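Local coordinates for protein phenylacetate-coenzyme A ligase (Bacteroides vulgatus, PDB 3LAX) that belongs to the AMP-binding enzyme family, here represented by its small C-terminal alpha/beta domain, at residues L23-L29 against L66-I70; M46-V50 against P82-L86; D32-E38 against V100-R106; Q18-I22 against Q73-I78. All coordinates share one frame; numbering follows the deposited sequence. Where two conformers were deposited one is given.

Contact 1: L23-L29 against L66-I70; sequences LLQFKEL and LTREI
Ile70 N donates to Leu66 O at 3.0 Å. The two residues are one helical turn apart, and both side chains turn to residues 23-29. Across the contact the packing is apolar, with the Phe26 ring at its middle. Ile70 CG1 sits over one face of that ring, 3.9 Å from its centroid and offset toward the rim, a CH-pi contact. Glu69 CG lies at the ring edge, in its plane. Leu66 CD1 comes within 3.6 Å of Phe26 CD1 from an oblique direction. Leu66 points its CG away from its own backbone N (chi1 174°), and its two methyls then divide the work. Leu66 CD1 goes to Phe26, while Leu66 CD2 meets Glu28 CB at 3.6 Å. Ile70 CD1 meets Leu29 CD1 tip to tip at 3.8 Å, and Ile70 CG2 packs against Leu23 CD2 at 3.6 Å. The carboxylate of Glu69 is held elsewhere, by Arg72 and Gln73. The chain at 26-29 forms a type I beta turn, closed by Leu29 N to Phe26 O at 3.1 Å. Leu66 and Ile70 also touch Leu86 of strand 83-87, and Leu23 and Leu29 touch strand 43-52. Helix 60-78 thus covers the exit from helix 16-24 on one face of the sheet, the layered alpha/beta packing of an AMP-binding enzyme C-terminal domain.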
loop_
_atom_site.group_PDB
_atom_site.type_symbol
_atom_site.label_atom_id
_atom_site.label_comp_id
_atom_site.label_asym_id
_atom_site.label_seq_id
_atom_site.Cartn_x
_atom_site.Cartn_y
_atom_site.Cartn_z
ATOM N N LEU A 23 -4.482 -6.785 1.680
ATOM C CA LEU A 23 -3.212 -7.025 2.374
ATOM C C LEU A 23 -3.356 -8.003 3.531
ATOM O O LEU A 23 -2.453 -8.817 3.788
ATOM C CB LEU A 23 -2.625 -5.712 2.887
ATOM C CG LEU A 23 -2.262 -4.671 1.827
ATOM C CD1 LEU A 23 -1.725 -3.413 2.485
ATOM C CD2 LEU A 23 -1.255 -5.260 0.819
ATOM N N LEU A 24 -4.470 -7.918 4.250
ATOM C CA LEU A 24 -4.649 -8.742 5.446
ATOM C C LEU A 24 -4.658 -10.236 5.173
ATOM O O LEU A 24 -4.369 -11.033 6.066
ATOM C CB LEU A 24 -5.941 -8.380 6.160
ATOM C CG LEU A 24 -5.873 -7.293 7.214
ATOM C CD1 LEU A 24 -7.291 -6.939 7.632
ATOM C CD2 LEU A 24 -5.024 -7.736 8.416
ATOM N N GLN A 25 -4.999 -10.631 3.955
ATOM C CA GLN A 25 -5.117 -12.050 3.626
ATOM C C GLN A 25 -3.771 -12.746 3.448
ATOM O O GLN A 25 -3.703 -13.979 3.459
ATOM C CB GLN A 25 -5.977 -12.263 2.375
ATOM C CG GLN A 25 -7.475 -12.376 2.651
ATOM C CD GLN A 25 -7.818 -13.483 3.640
ATOM O OE1 GLN A 25 -7.701 -14.673 3.332
ATOM N NE2 GLN A 25 -8.253 -13.091 4.832
ATOM N N PHE A 26 -2.697 -11.966 3.290
ATOM C CA PHE A 26 -1.358 -12.543 3.081
ATOM C C PHE A 26 -0.657 -12.912 4.382
ATOM O O PHE A 26 -0.362 -12.040 5.208
ATOM C CB PHE A 26 -0.453 -11.586 2.299
ATOM C CG PHE A 26 -0.847 -11.404 0.859
ATOM C CD1 PHE A 26 -0.254 -12.165 -0.136
ATOM C CD2 PHE A 26 -1.826 -10.484 0.501
ATOM C CE1 PHE A 26 -0.599 -11.996 -1.460
ATOM C CE2 PHE A 26 -2.183 -10.310 -0.823
ATOM C CZ PHE A 26 -1.577 -11.069 -1.811
ATOM N N LYS A 27 -0.386 -14.206 4.555
ATOM C CA LYS A 27 0.293 -14.671 5.755
ATOM C C LYS A 27 1.691 -14.075 5.837
ATOM O O LYS A 27 2.230 -13.910 6.924
ATOM C CB LYS A 27 0.357 -16.201 5.787
ATOM C CG LYS A 27 1.094 -16.824 4.616
ATOM C CD LYS A 27 0.917 -18.338 4.599
ATOM C CE LYS A 27 1.500 -19.001 5.849
ATOM N NZ LYS A 27 0.617 -18.904 7.052
ATOM N N GLU A 28 2.253 -13.721 4.686
ATOM C CA GLU A 28 3.607 -13.187 4.632
ATOM C C GLU A 28 3.696 -11.755 5.132
ATOM O O GLU A 28 4.792 -11.239 5.301
ATOM C CB GLU A 28 4.134 -13.216 3.196
ATOM C CG GLU A 28 4.178 -14.603 2.571
ATOM C CD GLU A 28 2.924 -14.962 1.764
ATOM O OE1 GLU A 28 1.828 -14.379 1.990
ATOM O OE2 GLU A 28 3.057 -15.851 0.894
ATOM N N LEU A 29 2.550 -11.099 5.317
ATOM C CA LEU A 29 2.534 -9.682 5.673
ATOM C C LEU A 29 2.064 -9.439 7.101
ATOM O O LEU A 29 1.259 -10.198 7.643
ATOM C CB LEU A 29 1.614 -8.897 4.726
ATOM C CG LEU A 29 1.913 -8.972 3.230
ATOM C CD1 LEU A 29 0.856 -8.157 2.447
ATOM C CD2 LEU A 29 3.320 -8.472 2.917
ATOM N N LEU A 66 5.844 -12.223 -4.351
ATOM C CA LEU A 66 4.871 -11.696 -3.401
ATOM C C LEU A 66 4.495 -10.264 -3.778
ATOM O O LEU A 66 3.312 -9.914 -3.809
ATOM C CB LEU A 66 5.453 -11.752 -1.981
ATOM C CG LEU A 66 4.656 -11.116 -0.844
ATOM C CD1 LEU A 66 3.252 -11.727 -0.725
ATOM C CD2 LEU A 66 5.427 -11.222 0.470
ATOM N N THR A 67 5.493 -9.443 -4.077
ATOM C CA THR A 67 5.256 -8.052 -4.450
ATOM C C THR A 67 4.371 -7.993 -5.697
ATOM O O THR A 67 3.419 -7.207 -5.763
ATOM C CB THR A 67 6.591 -7.317 -4.703
ATOM O OG1 THR A 67 7.365 -7.312 -3.498
ATOM C CG2 THR A 67 6.335 -5.867 -5.117
ATOM N N ARG A 68 4.670 -8.840 -6.679
ATOM C CA ARG A 68 3.908 -8.912 -7.929
ATOM C C ARG A 68 2.457 -9.302 -7.665
ATOM O O ARG A 68 1.527 -8.686 -8.205
ATOM C CB ARG A 68 4.571 -9.929 -8.860
ATOM C CG ARG A 68 3.822 -10.282 -10.142
ATOM C CD ARG A 68 4.410 -11.604 -10.698
ATOM N NE ARG A 68 4.014 -11.896 -12.075
ATOM C CZ ARG A 68 4.265 -13.040 -12.708
ATOM N NH1 ARG A 68 4.902 -14.028 -12.092
ATOM N NH2 ARG A 68 3.871 -13.200 -13.965
ATOM N N GLU A 69 2.244 -10.312 -6.834
ATOM C CA GLU A 69 0.886 -10.778 -6.560
ATOM C C GLU A 69 0.065 -9.720 -5.826
ATOM O O GLU A 69 -1.114 -9.507 -6.136
ATOM C CB GLU A 69 0.918 -12.086 -5.765
ATOM C CG GLU A 69 -0.465 -12.598 -5.365
ATOM C CD GLU A 69 -1.370 -12.949 -6.548
ATOM O OE1 GLU A 69 -0.914 -13.000 -7.714
ATOM O OE2 GLU A 69 -2.560 -13.194 -6.295
ATOM N N ILE A 70 0.670 -9.038 -4.865
ATOM C CA ILE A 70 -0.024 -7.957 -4.158
ATOM C C ILE A 70 -0.403 -6.847 -5.140
ATOM O O ILE A 70 -1.532 -6.330 -5.125
ATOM C CB ILE A 70 0.843 -7.378 -3.008
ATOM C CG1 ILE A 70 1.073 -8.443 -1.927
ATOM C CG2 ILE A 70 0.182 -6.132 -2.409
ATOM C CD1 ILE A 70 2.289 -8.187 -1.027
#

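Contact 2: M46-V50 against P82-L86; sequences MTVEV and PRVKL
A beta-alpha-beta unit places residues 46-50 of strand 43-52 beside residues 82-86, with helix 60-78 as the connection. The two strand segments run parallel, 21° apart. Arg83 N donates to the carbonyl oxygen of Met46 (selenomethionine in the model) at 2.9 Å. Val48 N donates to Arg83 O at 2.8 Å. The same alternation follows with Lys85 N to Val48 O at 2.9 Å and Val50 N to Lys85 O at 3.0 Å. Val48, Val50, Val84 and Leu86 share the face that helices 16-24 and 60-78 cover. There Pro82 CB lies alongside Val48 CG2 at 3.8 Å and Met46 SE at 4.0 Å, its side chain pointing the same way as both neighbours. Thr47, Glu49, Arg83 and Lys85 occupy the other face. On it Thr47 CG2 meets Lys85 CD at 3.9 Å, the two side chains crossing at a slant. Thr47 OG1 is 4.2 Å from Arg83 CB, and the side chains of Glu49 and Lys85 cross without their charged ends touching. Strand 32-40 borders strand 43-52 on its far side, and strand 83-87 is an outermost strand of the mixed sheet within this chain, joined by a beta-alpha-beta crossover.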
loop_
_atom_site.group_PDB
_atom_site.type_symbol
_atom_site.label_atom_id
_atom_site.label_comp_id
_atom_site.label_asym_id
_atom_site.label_seq_id
_atom_site.Cartn_x
_atom_site.Cartn_y
_atom_site.Cartn_z
HETATM N N MSE A 46 0.747 6.591 -6.269
HETATM C CA MSE A 46 0.441 5.951 -5.002
HETATM C C MSE A 46 1.495 4.903 -4.701
HETATM O O MSE A 46 1.769 4.054 -5.540
HETATM C CB MSE A 46 -0.933 5.268 -5.041
HETATM C CG MSE A 46 -1.194 4.388 -3.824
HETATM SE SE MSE A 46 -2.847 3.361 -3.823
HETATM C CE MSE A 46 -4.060 4.841 -3.631
ATOM N N THR A 47 2.078 4.971 -3.508
ATOM C CA THR A 47 2.946 3.909 -3.015
ATOM C C THR A 47 2.233 3.216 -1.862
ATOM O O THR A 47 1.639 3.875 -1.005
ATOM C CB THR A 47 4.301 4.468 -2.529
ATOM O OG1 THR A 47 4.965 5.113 -3.621
ATOM C CG2 THR A 47 5.188 3.341 -1.992
ATOM N N VAL A 48 2.270 1.886 -1.852
ATOM C CA VAL A 48 1.742 1.131 -0.739
ATOM C C VAL A 48 2.904 0.374 -0.094
ATOM O O VAL A 48 3.415 -0.590 -0.661
ATOM C CB VAL A 48 0.623 0.156 -1.177
ATOM C CG1 VAL A 48 0.124 -0.657 0.015
ATOM C CG2 VAL A 48 -0.533 0.925 -1.841
ATOM N N GLU A 49 3.318 0.846 1.074
ATOM C CA GLU A 49 4.320 0.146 1.876
ATOM C C GLU A 49 3.591 -0.783 2.833
ATOM O O GLU A 49 2.581 -0.414 3.433
ATOM C CB GLU A 49 5.143 1.134 2.693
ATOM C CG GLU A 49 6.133 1.937 1.878
ATOM C CD GLU A 49 6.817 3.011 2.695
ATOM O OE1 GLU A 49 6.123 3.922 3.196
ATOM O OE2 GLU A 49 8.054 2.942 2.846
ATOM N N VAL A 50 4.087 -2.002 2.976
ATOM C CA VAL A 50 3.502 -2.920 3.941
ATOM C C VAL A 50 4.602 -3.713 4.615
ATOM O O VAL A 50 5.570 -4.140 3.976
ATOM C CB VAL A 50 2.423 -3.851 3.319
ATOM C CG1 VAL A 50 2.968 -4.596 2.117
ATOM C CG2 VAL A 50 1.873 -4.818 4.366
ATOM N N PRO A 82 -0.741 0.581 -7.967
ATOM C CA PRO A 82 0.117 1.213 -6.968
ATOM C C PRO A 82 1.530 0.677 -7.077
ATOM O O PRO A 82 1.754 -0.403 -7.639
ATOM C CB PRO A 82 -0.491 0.735 -5.655
ATOM C CG PRO A 82 -0.998 -0.653 -5.987
ATOM C CD PRO A 82 -1.427 -0.613 -7.435
ATOM N N ARG A 83 2.476 1.436 -6.550
ATOM C CA ARG A 83 3.820 0.905 -6.358
ATOM C C ARG A 83 3.867 0.233 -4.995
ATOM O O ARG A 83 3.721 0.890 -3.977
ATOM C CB ARG A 83 4.867 2.012 -6.447
ATOM C CG ARG A 83 6.276 1.537 -6.138
ATOM C CD ARG A 83 6.666 0.338 -6.989
ATOM N NE ARG A 83 7.987 0.501 -7.591
ATOM C CZ ARG A 83 9.135 0.373 -6.928
ATOM N NH1 ARG A 83 9.130 0.087 -5.632
ATOM N NH2 ARG A 83 10.290 0.542 -7.562
ATOM N N VAL A 84 4.048 -1.081 -4.978
ATOM C CA VAL A 84 4.068 -1.823 -3.728
ATOM C C VAL A 84 5.501 -2.032 -3.238
ATOM O O VAL A 84 6.370 -2.482 -3.998
ATOM C CB VAL A 84 3.355 -3.184 -3.883
ATOM C CG1 VAL A 84 3.480 -4.022 -2.597
ATOM C CG2 VAL A 84 1.878 -2.974 -4.287
ATOM N N LYS A 85 5.740 -1.673 -1.977
ATOM C CA LYS A 85 7.052 -1.844 -1.364
ATOM C C LYS A 85 6.914 -2.625 -0.067
ATOM O O LYS A 85 6.247 -2.174 0.867
ATOM C CB LYS A 85 7.694 -0.485 -1.081
ATOM C CG LYS A 85 7.963 0.353 -2.320
ATOM C CD LYS A 85 8.672 1.648 -1.961
ATOM C CE LYS A 85 8.976 2.466 -3.199
ATOM N NZ LYS A 85 9.638 3.751 -2.845
ATOM N N LEU A 86 7.557 -3.788 -0.005
ATOM C CA LEU A 86 7.544 -4.579 1.210
ATOM C C LEU A 86 8.710 -4.099 2.065
ATOM O O LEU A 86 9.833 -3.958 1.572
ATOM C CB LEU A 86 7.661 -6.071 0.891
ATOM C CG LEU A 86 6.560 -6.526 -0.076
ATOM C CD1 LEU A 86 6.593 -8.042 -0.300
ATOM C CD2 LEU A 86 5.182 -6.075 0.386
#

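Contact 3: D32-E38 against V100-R106; sequences DYLITLE and VRVKDLR
The Tyr33 ring carries Arg101 CD over one face, 3.9 Å from the ring centroid and 24° off the normal, a CH-pi contact. The Arg101 guanidinium continues over the rim of this ring, with its plane turned 29° from that of the phenol. At the guanidinium edge, in its plane, lie Asp32 OD1 and two waters; the carboxylate itself is turned well out of that plane. Arg101 NH1 makes a nearly straight salt-bridge hydrogen bond to the anti lone pair of Asp32 OD1 at 3.1 Å. Water 1 reinforces it, donating to Asp32 OD1 and accepting from Arg101 NH2. Tyr33 chi1 is 66°, which swings the ring over beside Arg101, and its hydroxyl is hydrogen-bonded to Glu20 on helix 16-24. Beyond this corner, residues 102-104 form the short outer strand of the mixed sheet, parallel to strand 32-40. Ile35 N donates to Arg101 O at 2.9 Å and Lys103 N to Ile35 O at 2.8 Å. Leu37 N then donates to Lys103 O, and Leu105 N to Leu37 O. Leu37 CD1 packs at 3.5 Å from Asp104 OD2. Arg106 grips Asp104 side-on, with Arg106 NE to Asp104 OD1 at 2.9 Å and Arg106 NH2 to Asp104 OD2 at 2.8 Å. Arg106 N reaches the same OD1 from the opposite face of the carboxylate, closing an Asx turn. Arg106 NH1 has a further salt bridge, to Asp44.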
loop_
_atom_site.group_PDB
_atom_site.type_symbol
_atom_site.label_atom_id
_atom_site.label_comp_id
_atom_site.label_asym_id
_atom_site.label_seq_id
_atom_site.Cartn_x
_atom_site.Cartn_y
_atom_site.Cartn_z
ATOM N N ASP A 32 0.341 -3.825 9.432
ATOM C CA ASP A 32 0.636 -2.414 9.253
ATOM C C ASP A 32 1.094 -2.071 7.856
ATOM O O ASP A 32 1.974 -2.725 7.293
ATOM C CB ASP A 32 1.652 -1.940 10.289
ATOM C CG ASP A 32 1.101 -2.035 11.684
ATOM O OD1 ASP A 32 0.197 -1.229 12.003
ATOM O OD2 ASP A 32 1.526 -2.939 12.438
ATOM N N TYR A 33 0.475 -1.036 7.302
ATOM C CA TYR A 33 0.739 -0.589 5.955
ATOM C C TYR A 33 0.602 0.929 5.939
ATOM O O TYR A 33 0.027 1.537 6.864
ATOM C CB TYR A 33 -0.269 -1.212 4.983
ATOM C CG TYR A 33 -1.681 -0.731 5.238
ATOM C CD1 TYR A 33 -2.213 0.313 4.507
ATOM C CD2 TYR A 33 -2.469 -1.313 6.221
ATOM C CE1 TYR A 33 -3.506 0.771 4.745
ATOM C CE2 TYR A 33 -3.762 -0.872 6.464
ATOM C CZ TYR A 33 -4.267 0.175 5.726
ATOM O OH TYR A 33 -5.550 0.636 5.969
ATOM N N LEU A 34 1.147 1.543 4.902
ATOM C CA LEU A 34 1.048 2.983 4.740
ATOM C C LEU A 34 0.913 3.297 3.268
ATOM O O LEU A 34 1.721 2.858 2.461
ATOM C CB LEU A 34 2.300 3.663 5.291
ATOM C CG LEU A 34 2.324 5.184 5.145
ATOM C CD1 LEU A 34 1.177 5.816 5.923
ATOM C CD2 LEU A 34 3.673 5.732 5.602
ATOM N N ILE A 35 -0.139 4.033 2.924
ATOM C CA ILE A 35 -0.374 4.443 1.557
ATOM C C ILE A 35 0.121 5.878 1.440
ATOM O O ILE A 35 -0.357 6.757 2.156
ATOM C CB ILE A 35 -1.885 4.417 1.236
ATOM C CG1 ILE A 35 -2.470 3.008 1.425
ATOM C CG2 ILE A 35 -2.150 4.928 -0.161
ATOM C CD1 ILE A 35 -4.009 2.995 1.526
ATOM N N THR A 36 1.096 6.119 0.571
ATOM C CA THR A 36 1.611 7.474 0.393
ATOM C C THR A 36 1.238 7.999 -0.986
ATOM O O THR A 36 1.500 7.344 -1.995
ATOM C CB THR A 36 3.149 7.558 0.569
ATOM O OG1 THR A 36 3.503 7.133 1.890
ATOM C CG2 THR A 36 3.631 9.002 0.366
ATOM N N LEU A 37 0.604 9.169 -1.020
ATOM C CA LEU A 37 0.219 9.802 -2.275
ATOM C C LEU A 37 1.133 10.992 -2.490
ATOM O O LEU A 37 1.305 11.824 -1.598
ATOM C CB LEU A 37 -1.239 10.286 -2.220
ATOM C CG LEU A 37 -2.260 9.197 -1.858
ATOM C CD1 LEU A 37 -3.651 9.775 -1.599
ATOM C CD2 LEU A 37 -2.322 8.113 -2.933
ATOM N N GLU A 38 1.734 11.085 -3.665
ATOM C CA GLU A 38 2.553 12.249 -3.944
ATOM C C GLU A 38 2.495 12.651 -5.400
ATOM O O GLU A 38 1.980 11.919 -6.240
ATOM C CB GLU A 38 3.996 12.034 -3.480
ATOM C CG GLU A 38 4.605 10.722 -3.904
ATOM C CD GLU A 38 5.783 10.333 -3.029
ATOM O OE1 GLU A 38 6.609 11.218 -2.704
ATOM O OE2 GLU A 38 5.876 9.141 -2.662
ATOM N N VAL A 100 -2.936 6.444 11.340
ATOM C CA VAL A 100 -2.757 7.155 10.076
ATOM C C VAL A 100 -2.308 6.170 8.989
ATOM O O VAL A 100 -1.139 5.775 8.942
ATOM C CB VAL A 100 -1.711 8.281 10.224
ATOM C CG1 VAL A 100 -1.427 8.944 8.885
ATOM C CG2 VAL A 100 -2.183 9.309 11.248
ATOM N N ARG A 101 -3.241 5.766 8.127
ATOM C CA ARG A 101 -2.959 4.754 7.105
ATOM C C ARG A 101 -2.643 5.373 5.759
ATOM O O ARG A 101 -2.110 4.709 4.881
ATOM C CB ARG A 101 -4.126 3.785 6.950
ATOM C CG ARG A 101 -4.390 2.945 8.170
ATOM C CD ARG A 101 -3.174 2.106 8.550
ATOM N NE ARG A 101 -3.588 0.988 9.383
ATOM C CZ ARG A 101 -2.762 0.243 10.111
ATOM N NH1 ARG A 101 -1.461 0.507 10.118
ATOM N NH2 ARG A 101 -3.237 -0.767 10.831
ATOM N N VAL A 102 -2.995 6.642 5.599
ATOM C CA VAL A 102 -2.746 7.347 4.359
ATOM C C VAL A 102 -1.972 8.621 4.647
ATOM O O VAL A 102 -2.381 9.419 5.497
ATOM C CB VAL A 102 -4.071 7.719 3.656
ATOM C CG1 VAL A 102 -3.795 8.408 2.328
ATOM C CG2 VAL A 102 -4.913 6.484 3.458
ATOM N N LYS A 103 -0.851 8.795 3.950
ATOM C CA LYS A 103 -0.078 10.030 3.986
ATOM C C LYS A 103 -0.173 10.690 2.609
ATOM O O LYS A 103 0.371 10.187 1.627
ATOM C CB LYS A 103 1.378 9.749 4.368
ATOM C CG LYS A 103 2.268 10.979 4.319
ATOM C CD LYS A 103 3.458 10.861 5.248
ATOM C CE LYS A 103 4.211 9.572 5.020
ATOM N NZ LYS A 103 5.543 9.569 5.706
ATOM N N ASP A 104 -0.889 11.809 2.541
ATOM C CA ASP A 104 -1.133 12.479 1.270
ATOM C C ASP A 104 -0.310 13.759 1.207
ATOM O O ASP A 104 -0.631 14.758 1.855
ATOM C CB ASP A 104 -2.625 12.787 1.097
ATOM C CG ASP A 104 -2.981 13.205 -0.317
ATOM O OD1 ASP A 104 -2.075 13.582 -1.095
ATOM O OD2 ASP A 104 -4.186 13.154 -0.657
ATOM N N LEU A 105 0.750 13.715 0.408
ATOM C CA LEU A 105 1.705 14.801 0.333
ATOM C C LEU A 105 1.454 15.666 -0.885
ATOM O O LEU A 105 2.249 16.538 -1.211
ATOM C CB LEU A 105 3.114 14.224 0.280
ATOM C CG LEU A 105 3.474 13.349 1.484
ATOM C CD1 LEU A 105 4.897 12.816 1.373
ATOM C CD2 LEU A 105 3.300 14.142 2.772
ATOM N N ARG A 106 0.345 15.419 -1.568
ATOM C CA ARG A 106 -0.003 16.235 -2.714
ATOM C C ARG A 106 -0.528 17.553 -2.192
ATOM O O ARG A 106 -0.921 17.657 -1.032
ATOM C CB ARG A 106 -1.066 15.543 -3.562
ATOM C CG ARG A 106 -0.628 14.173 -4.064
ATOM C CD ARG A 106 -1.776 13.505 -4.780
ATOM N NE ARG A 106 -2.875 13.235 -3.860
ATOM C CZ ARG A 106 -4.077 12.818 -4.236
ATOM N NH1 ARG A 106 -4.336 12.624 -5.524
ATOM N NH2 ARG A 106 -5.017 12.594 -3.325
HETATM O O HOH W 1 -2.117 -2.719 12.681
HETATM O O HOH W 2 0.283 3.083 8.967
#

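Contact 4: Q18-I22 against Q73-I78; sequences QIETI and QLKDEI
Leu74 CD2 and Ile22 mark the tight side of this contact. Leu74 CD2 lies 3.9 Å from Ile19 CA and 4.0 Å from Ile19 CG2, with the Ile19 and Leu74 side chains crossing at about a right angle. Leu74 CD2 also meets Ile22 CG2 at 3.8 Å, though Ile22 is modelled in two conformers. In the conformer given, Ile22 CD1 comes close to Glu77 CB and Gln73 O, an approach not to be leaned on. One turn further on, Ile78 CG2 packs against Ile19 CG1 at 3.9 Å. Ile78 has a chi1 of 70°, with CG1 held between its backbone N and carbonyl carbon, and CG2 and CD1 both lean on Ile19. Ile19 and Ile78 also both touch Met46 of strand 43-52. The two helices therefore share one face of the sheet in this alpha/beta domain. Their segments run roughly antiparallel, with N-to-C directions 145° apart, and their axes come within 10.0 Å. The outer side is more open and polar. At one end the Gln18 and Glu77 side chains cross at about a right angle, with Gln18 CB 3.7 Å from Glu77 CG; Glu77 is exposed. At the other end water 3 spans the helices, donating to Ile22 O at 2.8 Å and to Gln73 OE1 at 2.7 Å. The amide of Gln73 is further fixed through NE2, which hydrogen-bonds Glu69 OE2 one turn back.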
loop_
_atom_site.group_PDB
_atom_site.type_symbol
_atom_site.label_atom_id
_atom_site.label_comp_id
_atom_site.label_asym_id
_atom_site.label_seq_id
_atom_site.Cartn_x
_atom_site.Cartn_y
_atom_site.Cartn_z
ATOM N N GLN A 18 -10.284 -1.036 1.060
ATOM C CA GLN A 18 -10.142 -2.029 -0.018
ATOM C C GLN A 18 -8.738 -2.616 -0.034
ATOM O O GLN A 18 -8.512 -3.800 -0.270
ATOM C CB GLN A 18 -10.340 -1.350 -1.391
ATOM C CG GLN A 18 -11.726 -0.762 -1.708
ATOM C CD GLN A 18 -11.783 -0.088 -3.089
ATOM O OE1 GLN A 18 -12.007 -0.742 -4.113
ATOM N NE2 GLN A 18 -11.592 1.224 -3.116
ATOM N N ILE A 19 -7.775 -1.720 0.126
ATOM C CA ILE A 19 -6.368 -2.095 0.088
ATOM C C ILE A 19 -6.036 -2.910 1.336
ATOM O O ILE A 19 -5.410 -3.971 1.256
ATOM C CB ILE A 19 -5.502 -0.825 0.011
ATOM C CG1 ILE A 19 -5.690 -0.153 -1.361
ATOM C CG2 ILE A 19 -4.031 -1.152 0.271
ATOM C CD1 ILE A 19 -5.175 1.269 -1.456
ATOM N N GLU A 20 -6.460 -2.407 2.489
ATOM C CA GLU A 20 -6.250 -3.093 3.757
ATOM C C GLU A 20 -6.766 -4.525 3.710
ATOM O O GLU A 20 -6.087 -5.459 4.119
ATOM C CB GLU A 20 -6.959 -2.321 4.872
ATOM C CG GLU A 20 -6.799 -2.900 6.252
ATOM C CD GLU A 20 -7.517 -2.056 7.287
ATOM O OE1 GLU A 20 -7.149 -0.871 7.464
ATOM O OE2 GLU A 20 -8.464 -2.567 7.906
ATOM N N THR A 21 -7.992 -4.698 3.224
ATOM C CA THR A 21 -8.612 -6.020 3.189
ATOM C C THR A 21 -7.789 -7.020 2.381
ATOM O O THR A 21 -7.600 -8.178 2.789
ATOM C CB THR A 21 -10.024 -5.916 2.614
ATOM O OG1 THR A 21 -10.804 -5.096 3.488
ATOM C CG2 THR A 21 -10.664 -7.293 2.508
ATOM N N ILE A 22 -7.303 -6.573 1.231
ATOM C CA ILE A 22 -6.464 -7.416 0.394
ATOM C C ILE A 22 -5.148 -7.777 1.086
ATOM O O ILE A 22 -4.752 -8.948 1.100
ATOM C CB ILE A 22 -6.216 -6.761 -0.975
ATOM C CG1 ILE A 22 -7.457 -6.944 -1.853
ATOM C CG2 ILE A 22 -4.991 -7.355 -1.648
ATOM C CD1 ILE A 22 -7.547 -5.997 -3.019
ATOM N N GLN A 73 -3.375 -7.954 -7.336
ATOM C CA GLN A 73 -4.640 -7.960 -6.603
ATOM C C GLN A 73 -5.123 -6.551 -6.303
ATOM O O GLN A 73 -6.328 -6.267 -6.408
ATOM C CB GLN A 73 -4.535 -8.759 -5.308
ATOM C CG GLN A 73 -4.479 -10.268 -5.534
ATOM C CD GLN A 73 -4.669 -11.032 -4.248
ATOM O OE1 GLN A 73 -5.328 -10.555 -3.324
ATOM N NE2 GLN A 73 -4.075 -12.215 -4.167
ATOM N N LEU A 74 -4.211 -5.657 -5.928
ATOM C CA LEU A 74 -4.609 -4.270 -5.646
ATOM C C LEU A 74 -5.119 -3.583 -6.914
ATOM O O LEU A 74 -6.154 -2.905 -6.886
ATOM C CB LEU A 74 -3.468 -3.458 -5.015
ATOM C CG LEU A 74 -3.068 -3.919 -3.614
ATOM C CD1 LEU A 74 -1.914 -3.093 -3.092
ATOM C CD2 LEU A 74 -4.270 -3.809 -2.675
ATOM N N LYS A 75 -4.405 -3.739 -8.024
ATOM C CA LYS A 75 -4.874 -3.152 -9.276
ATOM C C LYS A 75 -6.282 -3.658 -9.630
ATOM O O LYS A 75 -7.156 -2.875 -10.031
ATOM C CB LYS A 75 -3.904 -3.408 -10.436
ATOM C CG LYS A 75 -4.378 -2.719 -11.728
ATOM C CD LYS A 75 -3.421 -2.830 -12.895
ATOM C CE LYS A 75 -3.891 -1.907 -14.036
ATOM N NZ LYS A 75 -3.141 -2.086 -15.323
ATOM N N ASP A 76 -6.521 -4.955 -9.471
ATOM C CA ASP A 76 -7.840 -5.522 -9.779
ATOM C C ASP A 76 -8.944 -4.879 -8.959
ATOM O O ASP A 76 -10.081 -4.772 -9.415
ATOM C CB ASP A 76 -7.864 -7.021 -9.506
ATOM C CG ASP A 76 -7.199 -7.816 -10.586
ATOM O OD1 ASP A 76 -6.748 -7.197 -11.566
ATOM O OD2 ASP A 76 -7.125 -9.059 -10.445
ATOM N N GLU A 77 -8.622 -4.469 -7.741
ATOM C CA GLU A 77 -9.636 -3.944 -6.831
ATOM C C GLU A 77 -9.828 -2.446 -6.971
ATOM O O GLU A 77 -10.963 -1.974 -7.088
ATOM C CB GLU A 77 -9.289 -4.277 -5.382
ATOM C CG GLU A 77 -10.237 -3.635 -4.358
ATOM C CD GLU A 77 -11.684 -4.090 -4.509
ATOM O OE1 GLU A 77 -11.913 -5.241 -4.957
ATOM O OE2 GLU A 77 -12.591 -3.294 -4.164
ATOM N N ILE A 78 -8.727 -1.696 -6.947
ATOM C CA ILE A 78 -8.816 -0.229 -6.906
ATOM C C ILE A 78 -8.738 0.445 -8.273
ATOM O O ILE A 78 -9.075 1.623 -8.398
ATOM C CB ILE A 78 -7.791 0.380 -5.922
ATOM C CG1 ILE A 78 -6.365 0.223 -6.460
ATOM C CG2 ILE A 78 -7.961 -0.254 -4.540
ATOM C CD1 ILE A 78 -5.295 0.788 -5.536
HETATM O O HOH W 3 -5.786 -10.901 -0.650
#

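From the N terminus, helix 16-24 supplies the first segment of contact 4 and then, at its exit, that of contact 1. Both loops close on helix 60-78. Contact 1 is the inner loop and contact 4 the outer one. Next come strand 32-40, which opens contact 3, and strand 43-52, which opens contact 2. Of these two, contact 2 closes first, at 82-86, and contact 3 encloses it, closing at 100-106. Contacts 1 and 4 each cross contacts 2 and 3 along the chain. Contacts 2 and 3 build the two flanks of one sheet around neighbouring strands 32-40 and 43-52. Contacts 1 and 4 join helix 16-24 and the turn after it to helix 60-78, on one face of this sheet.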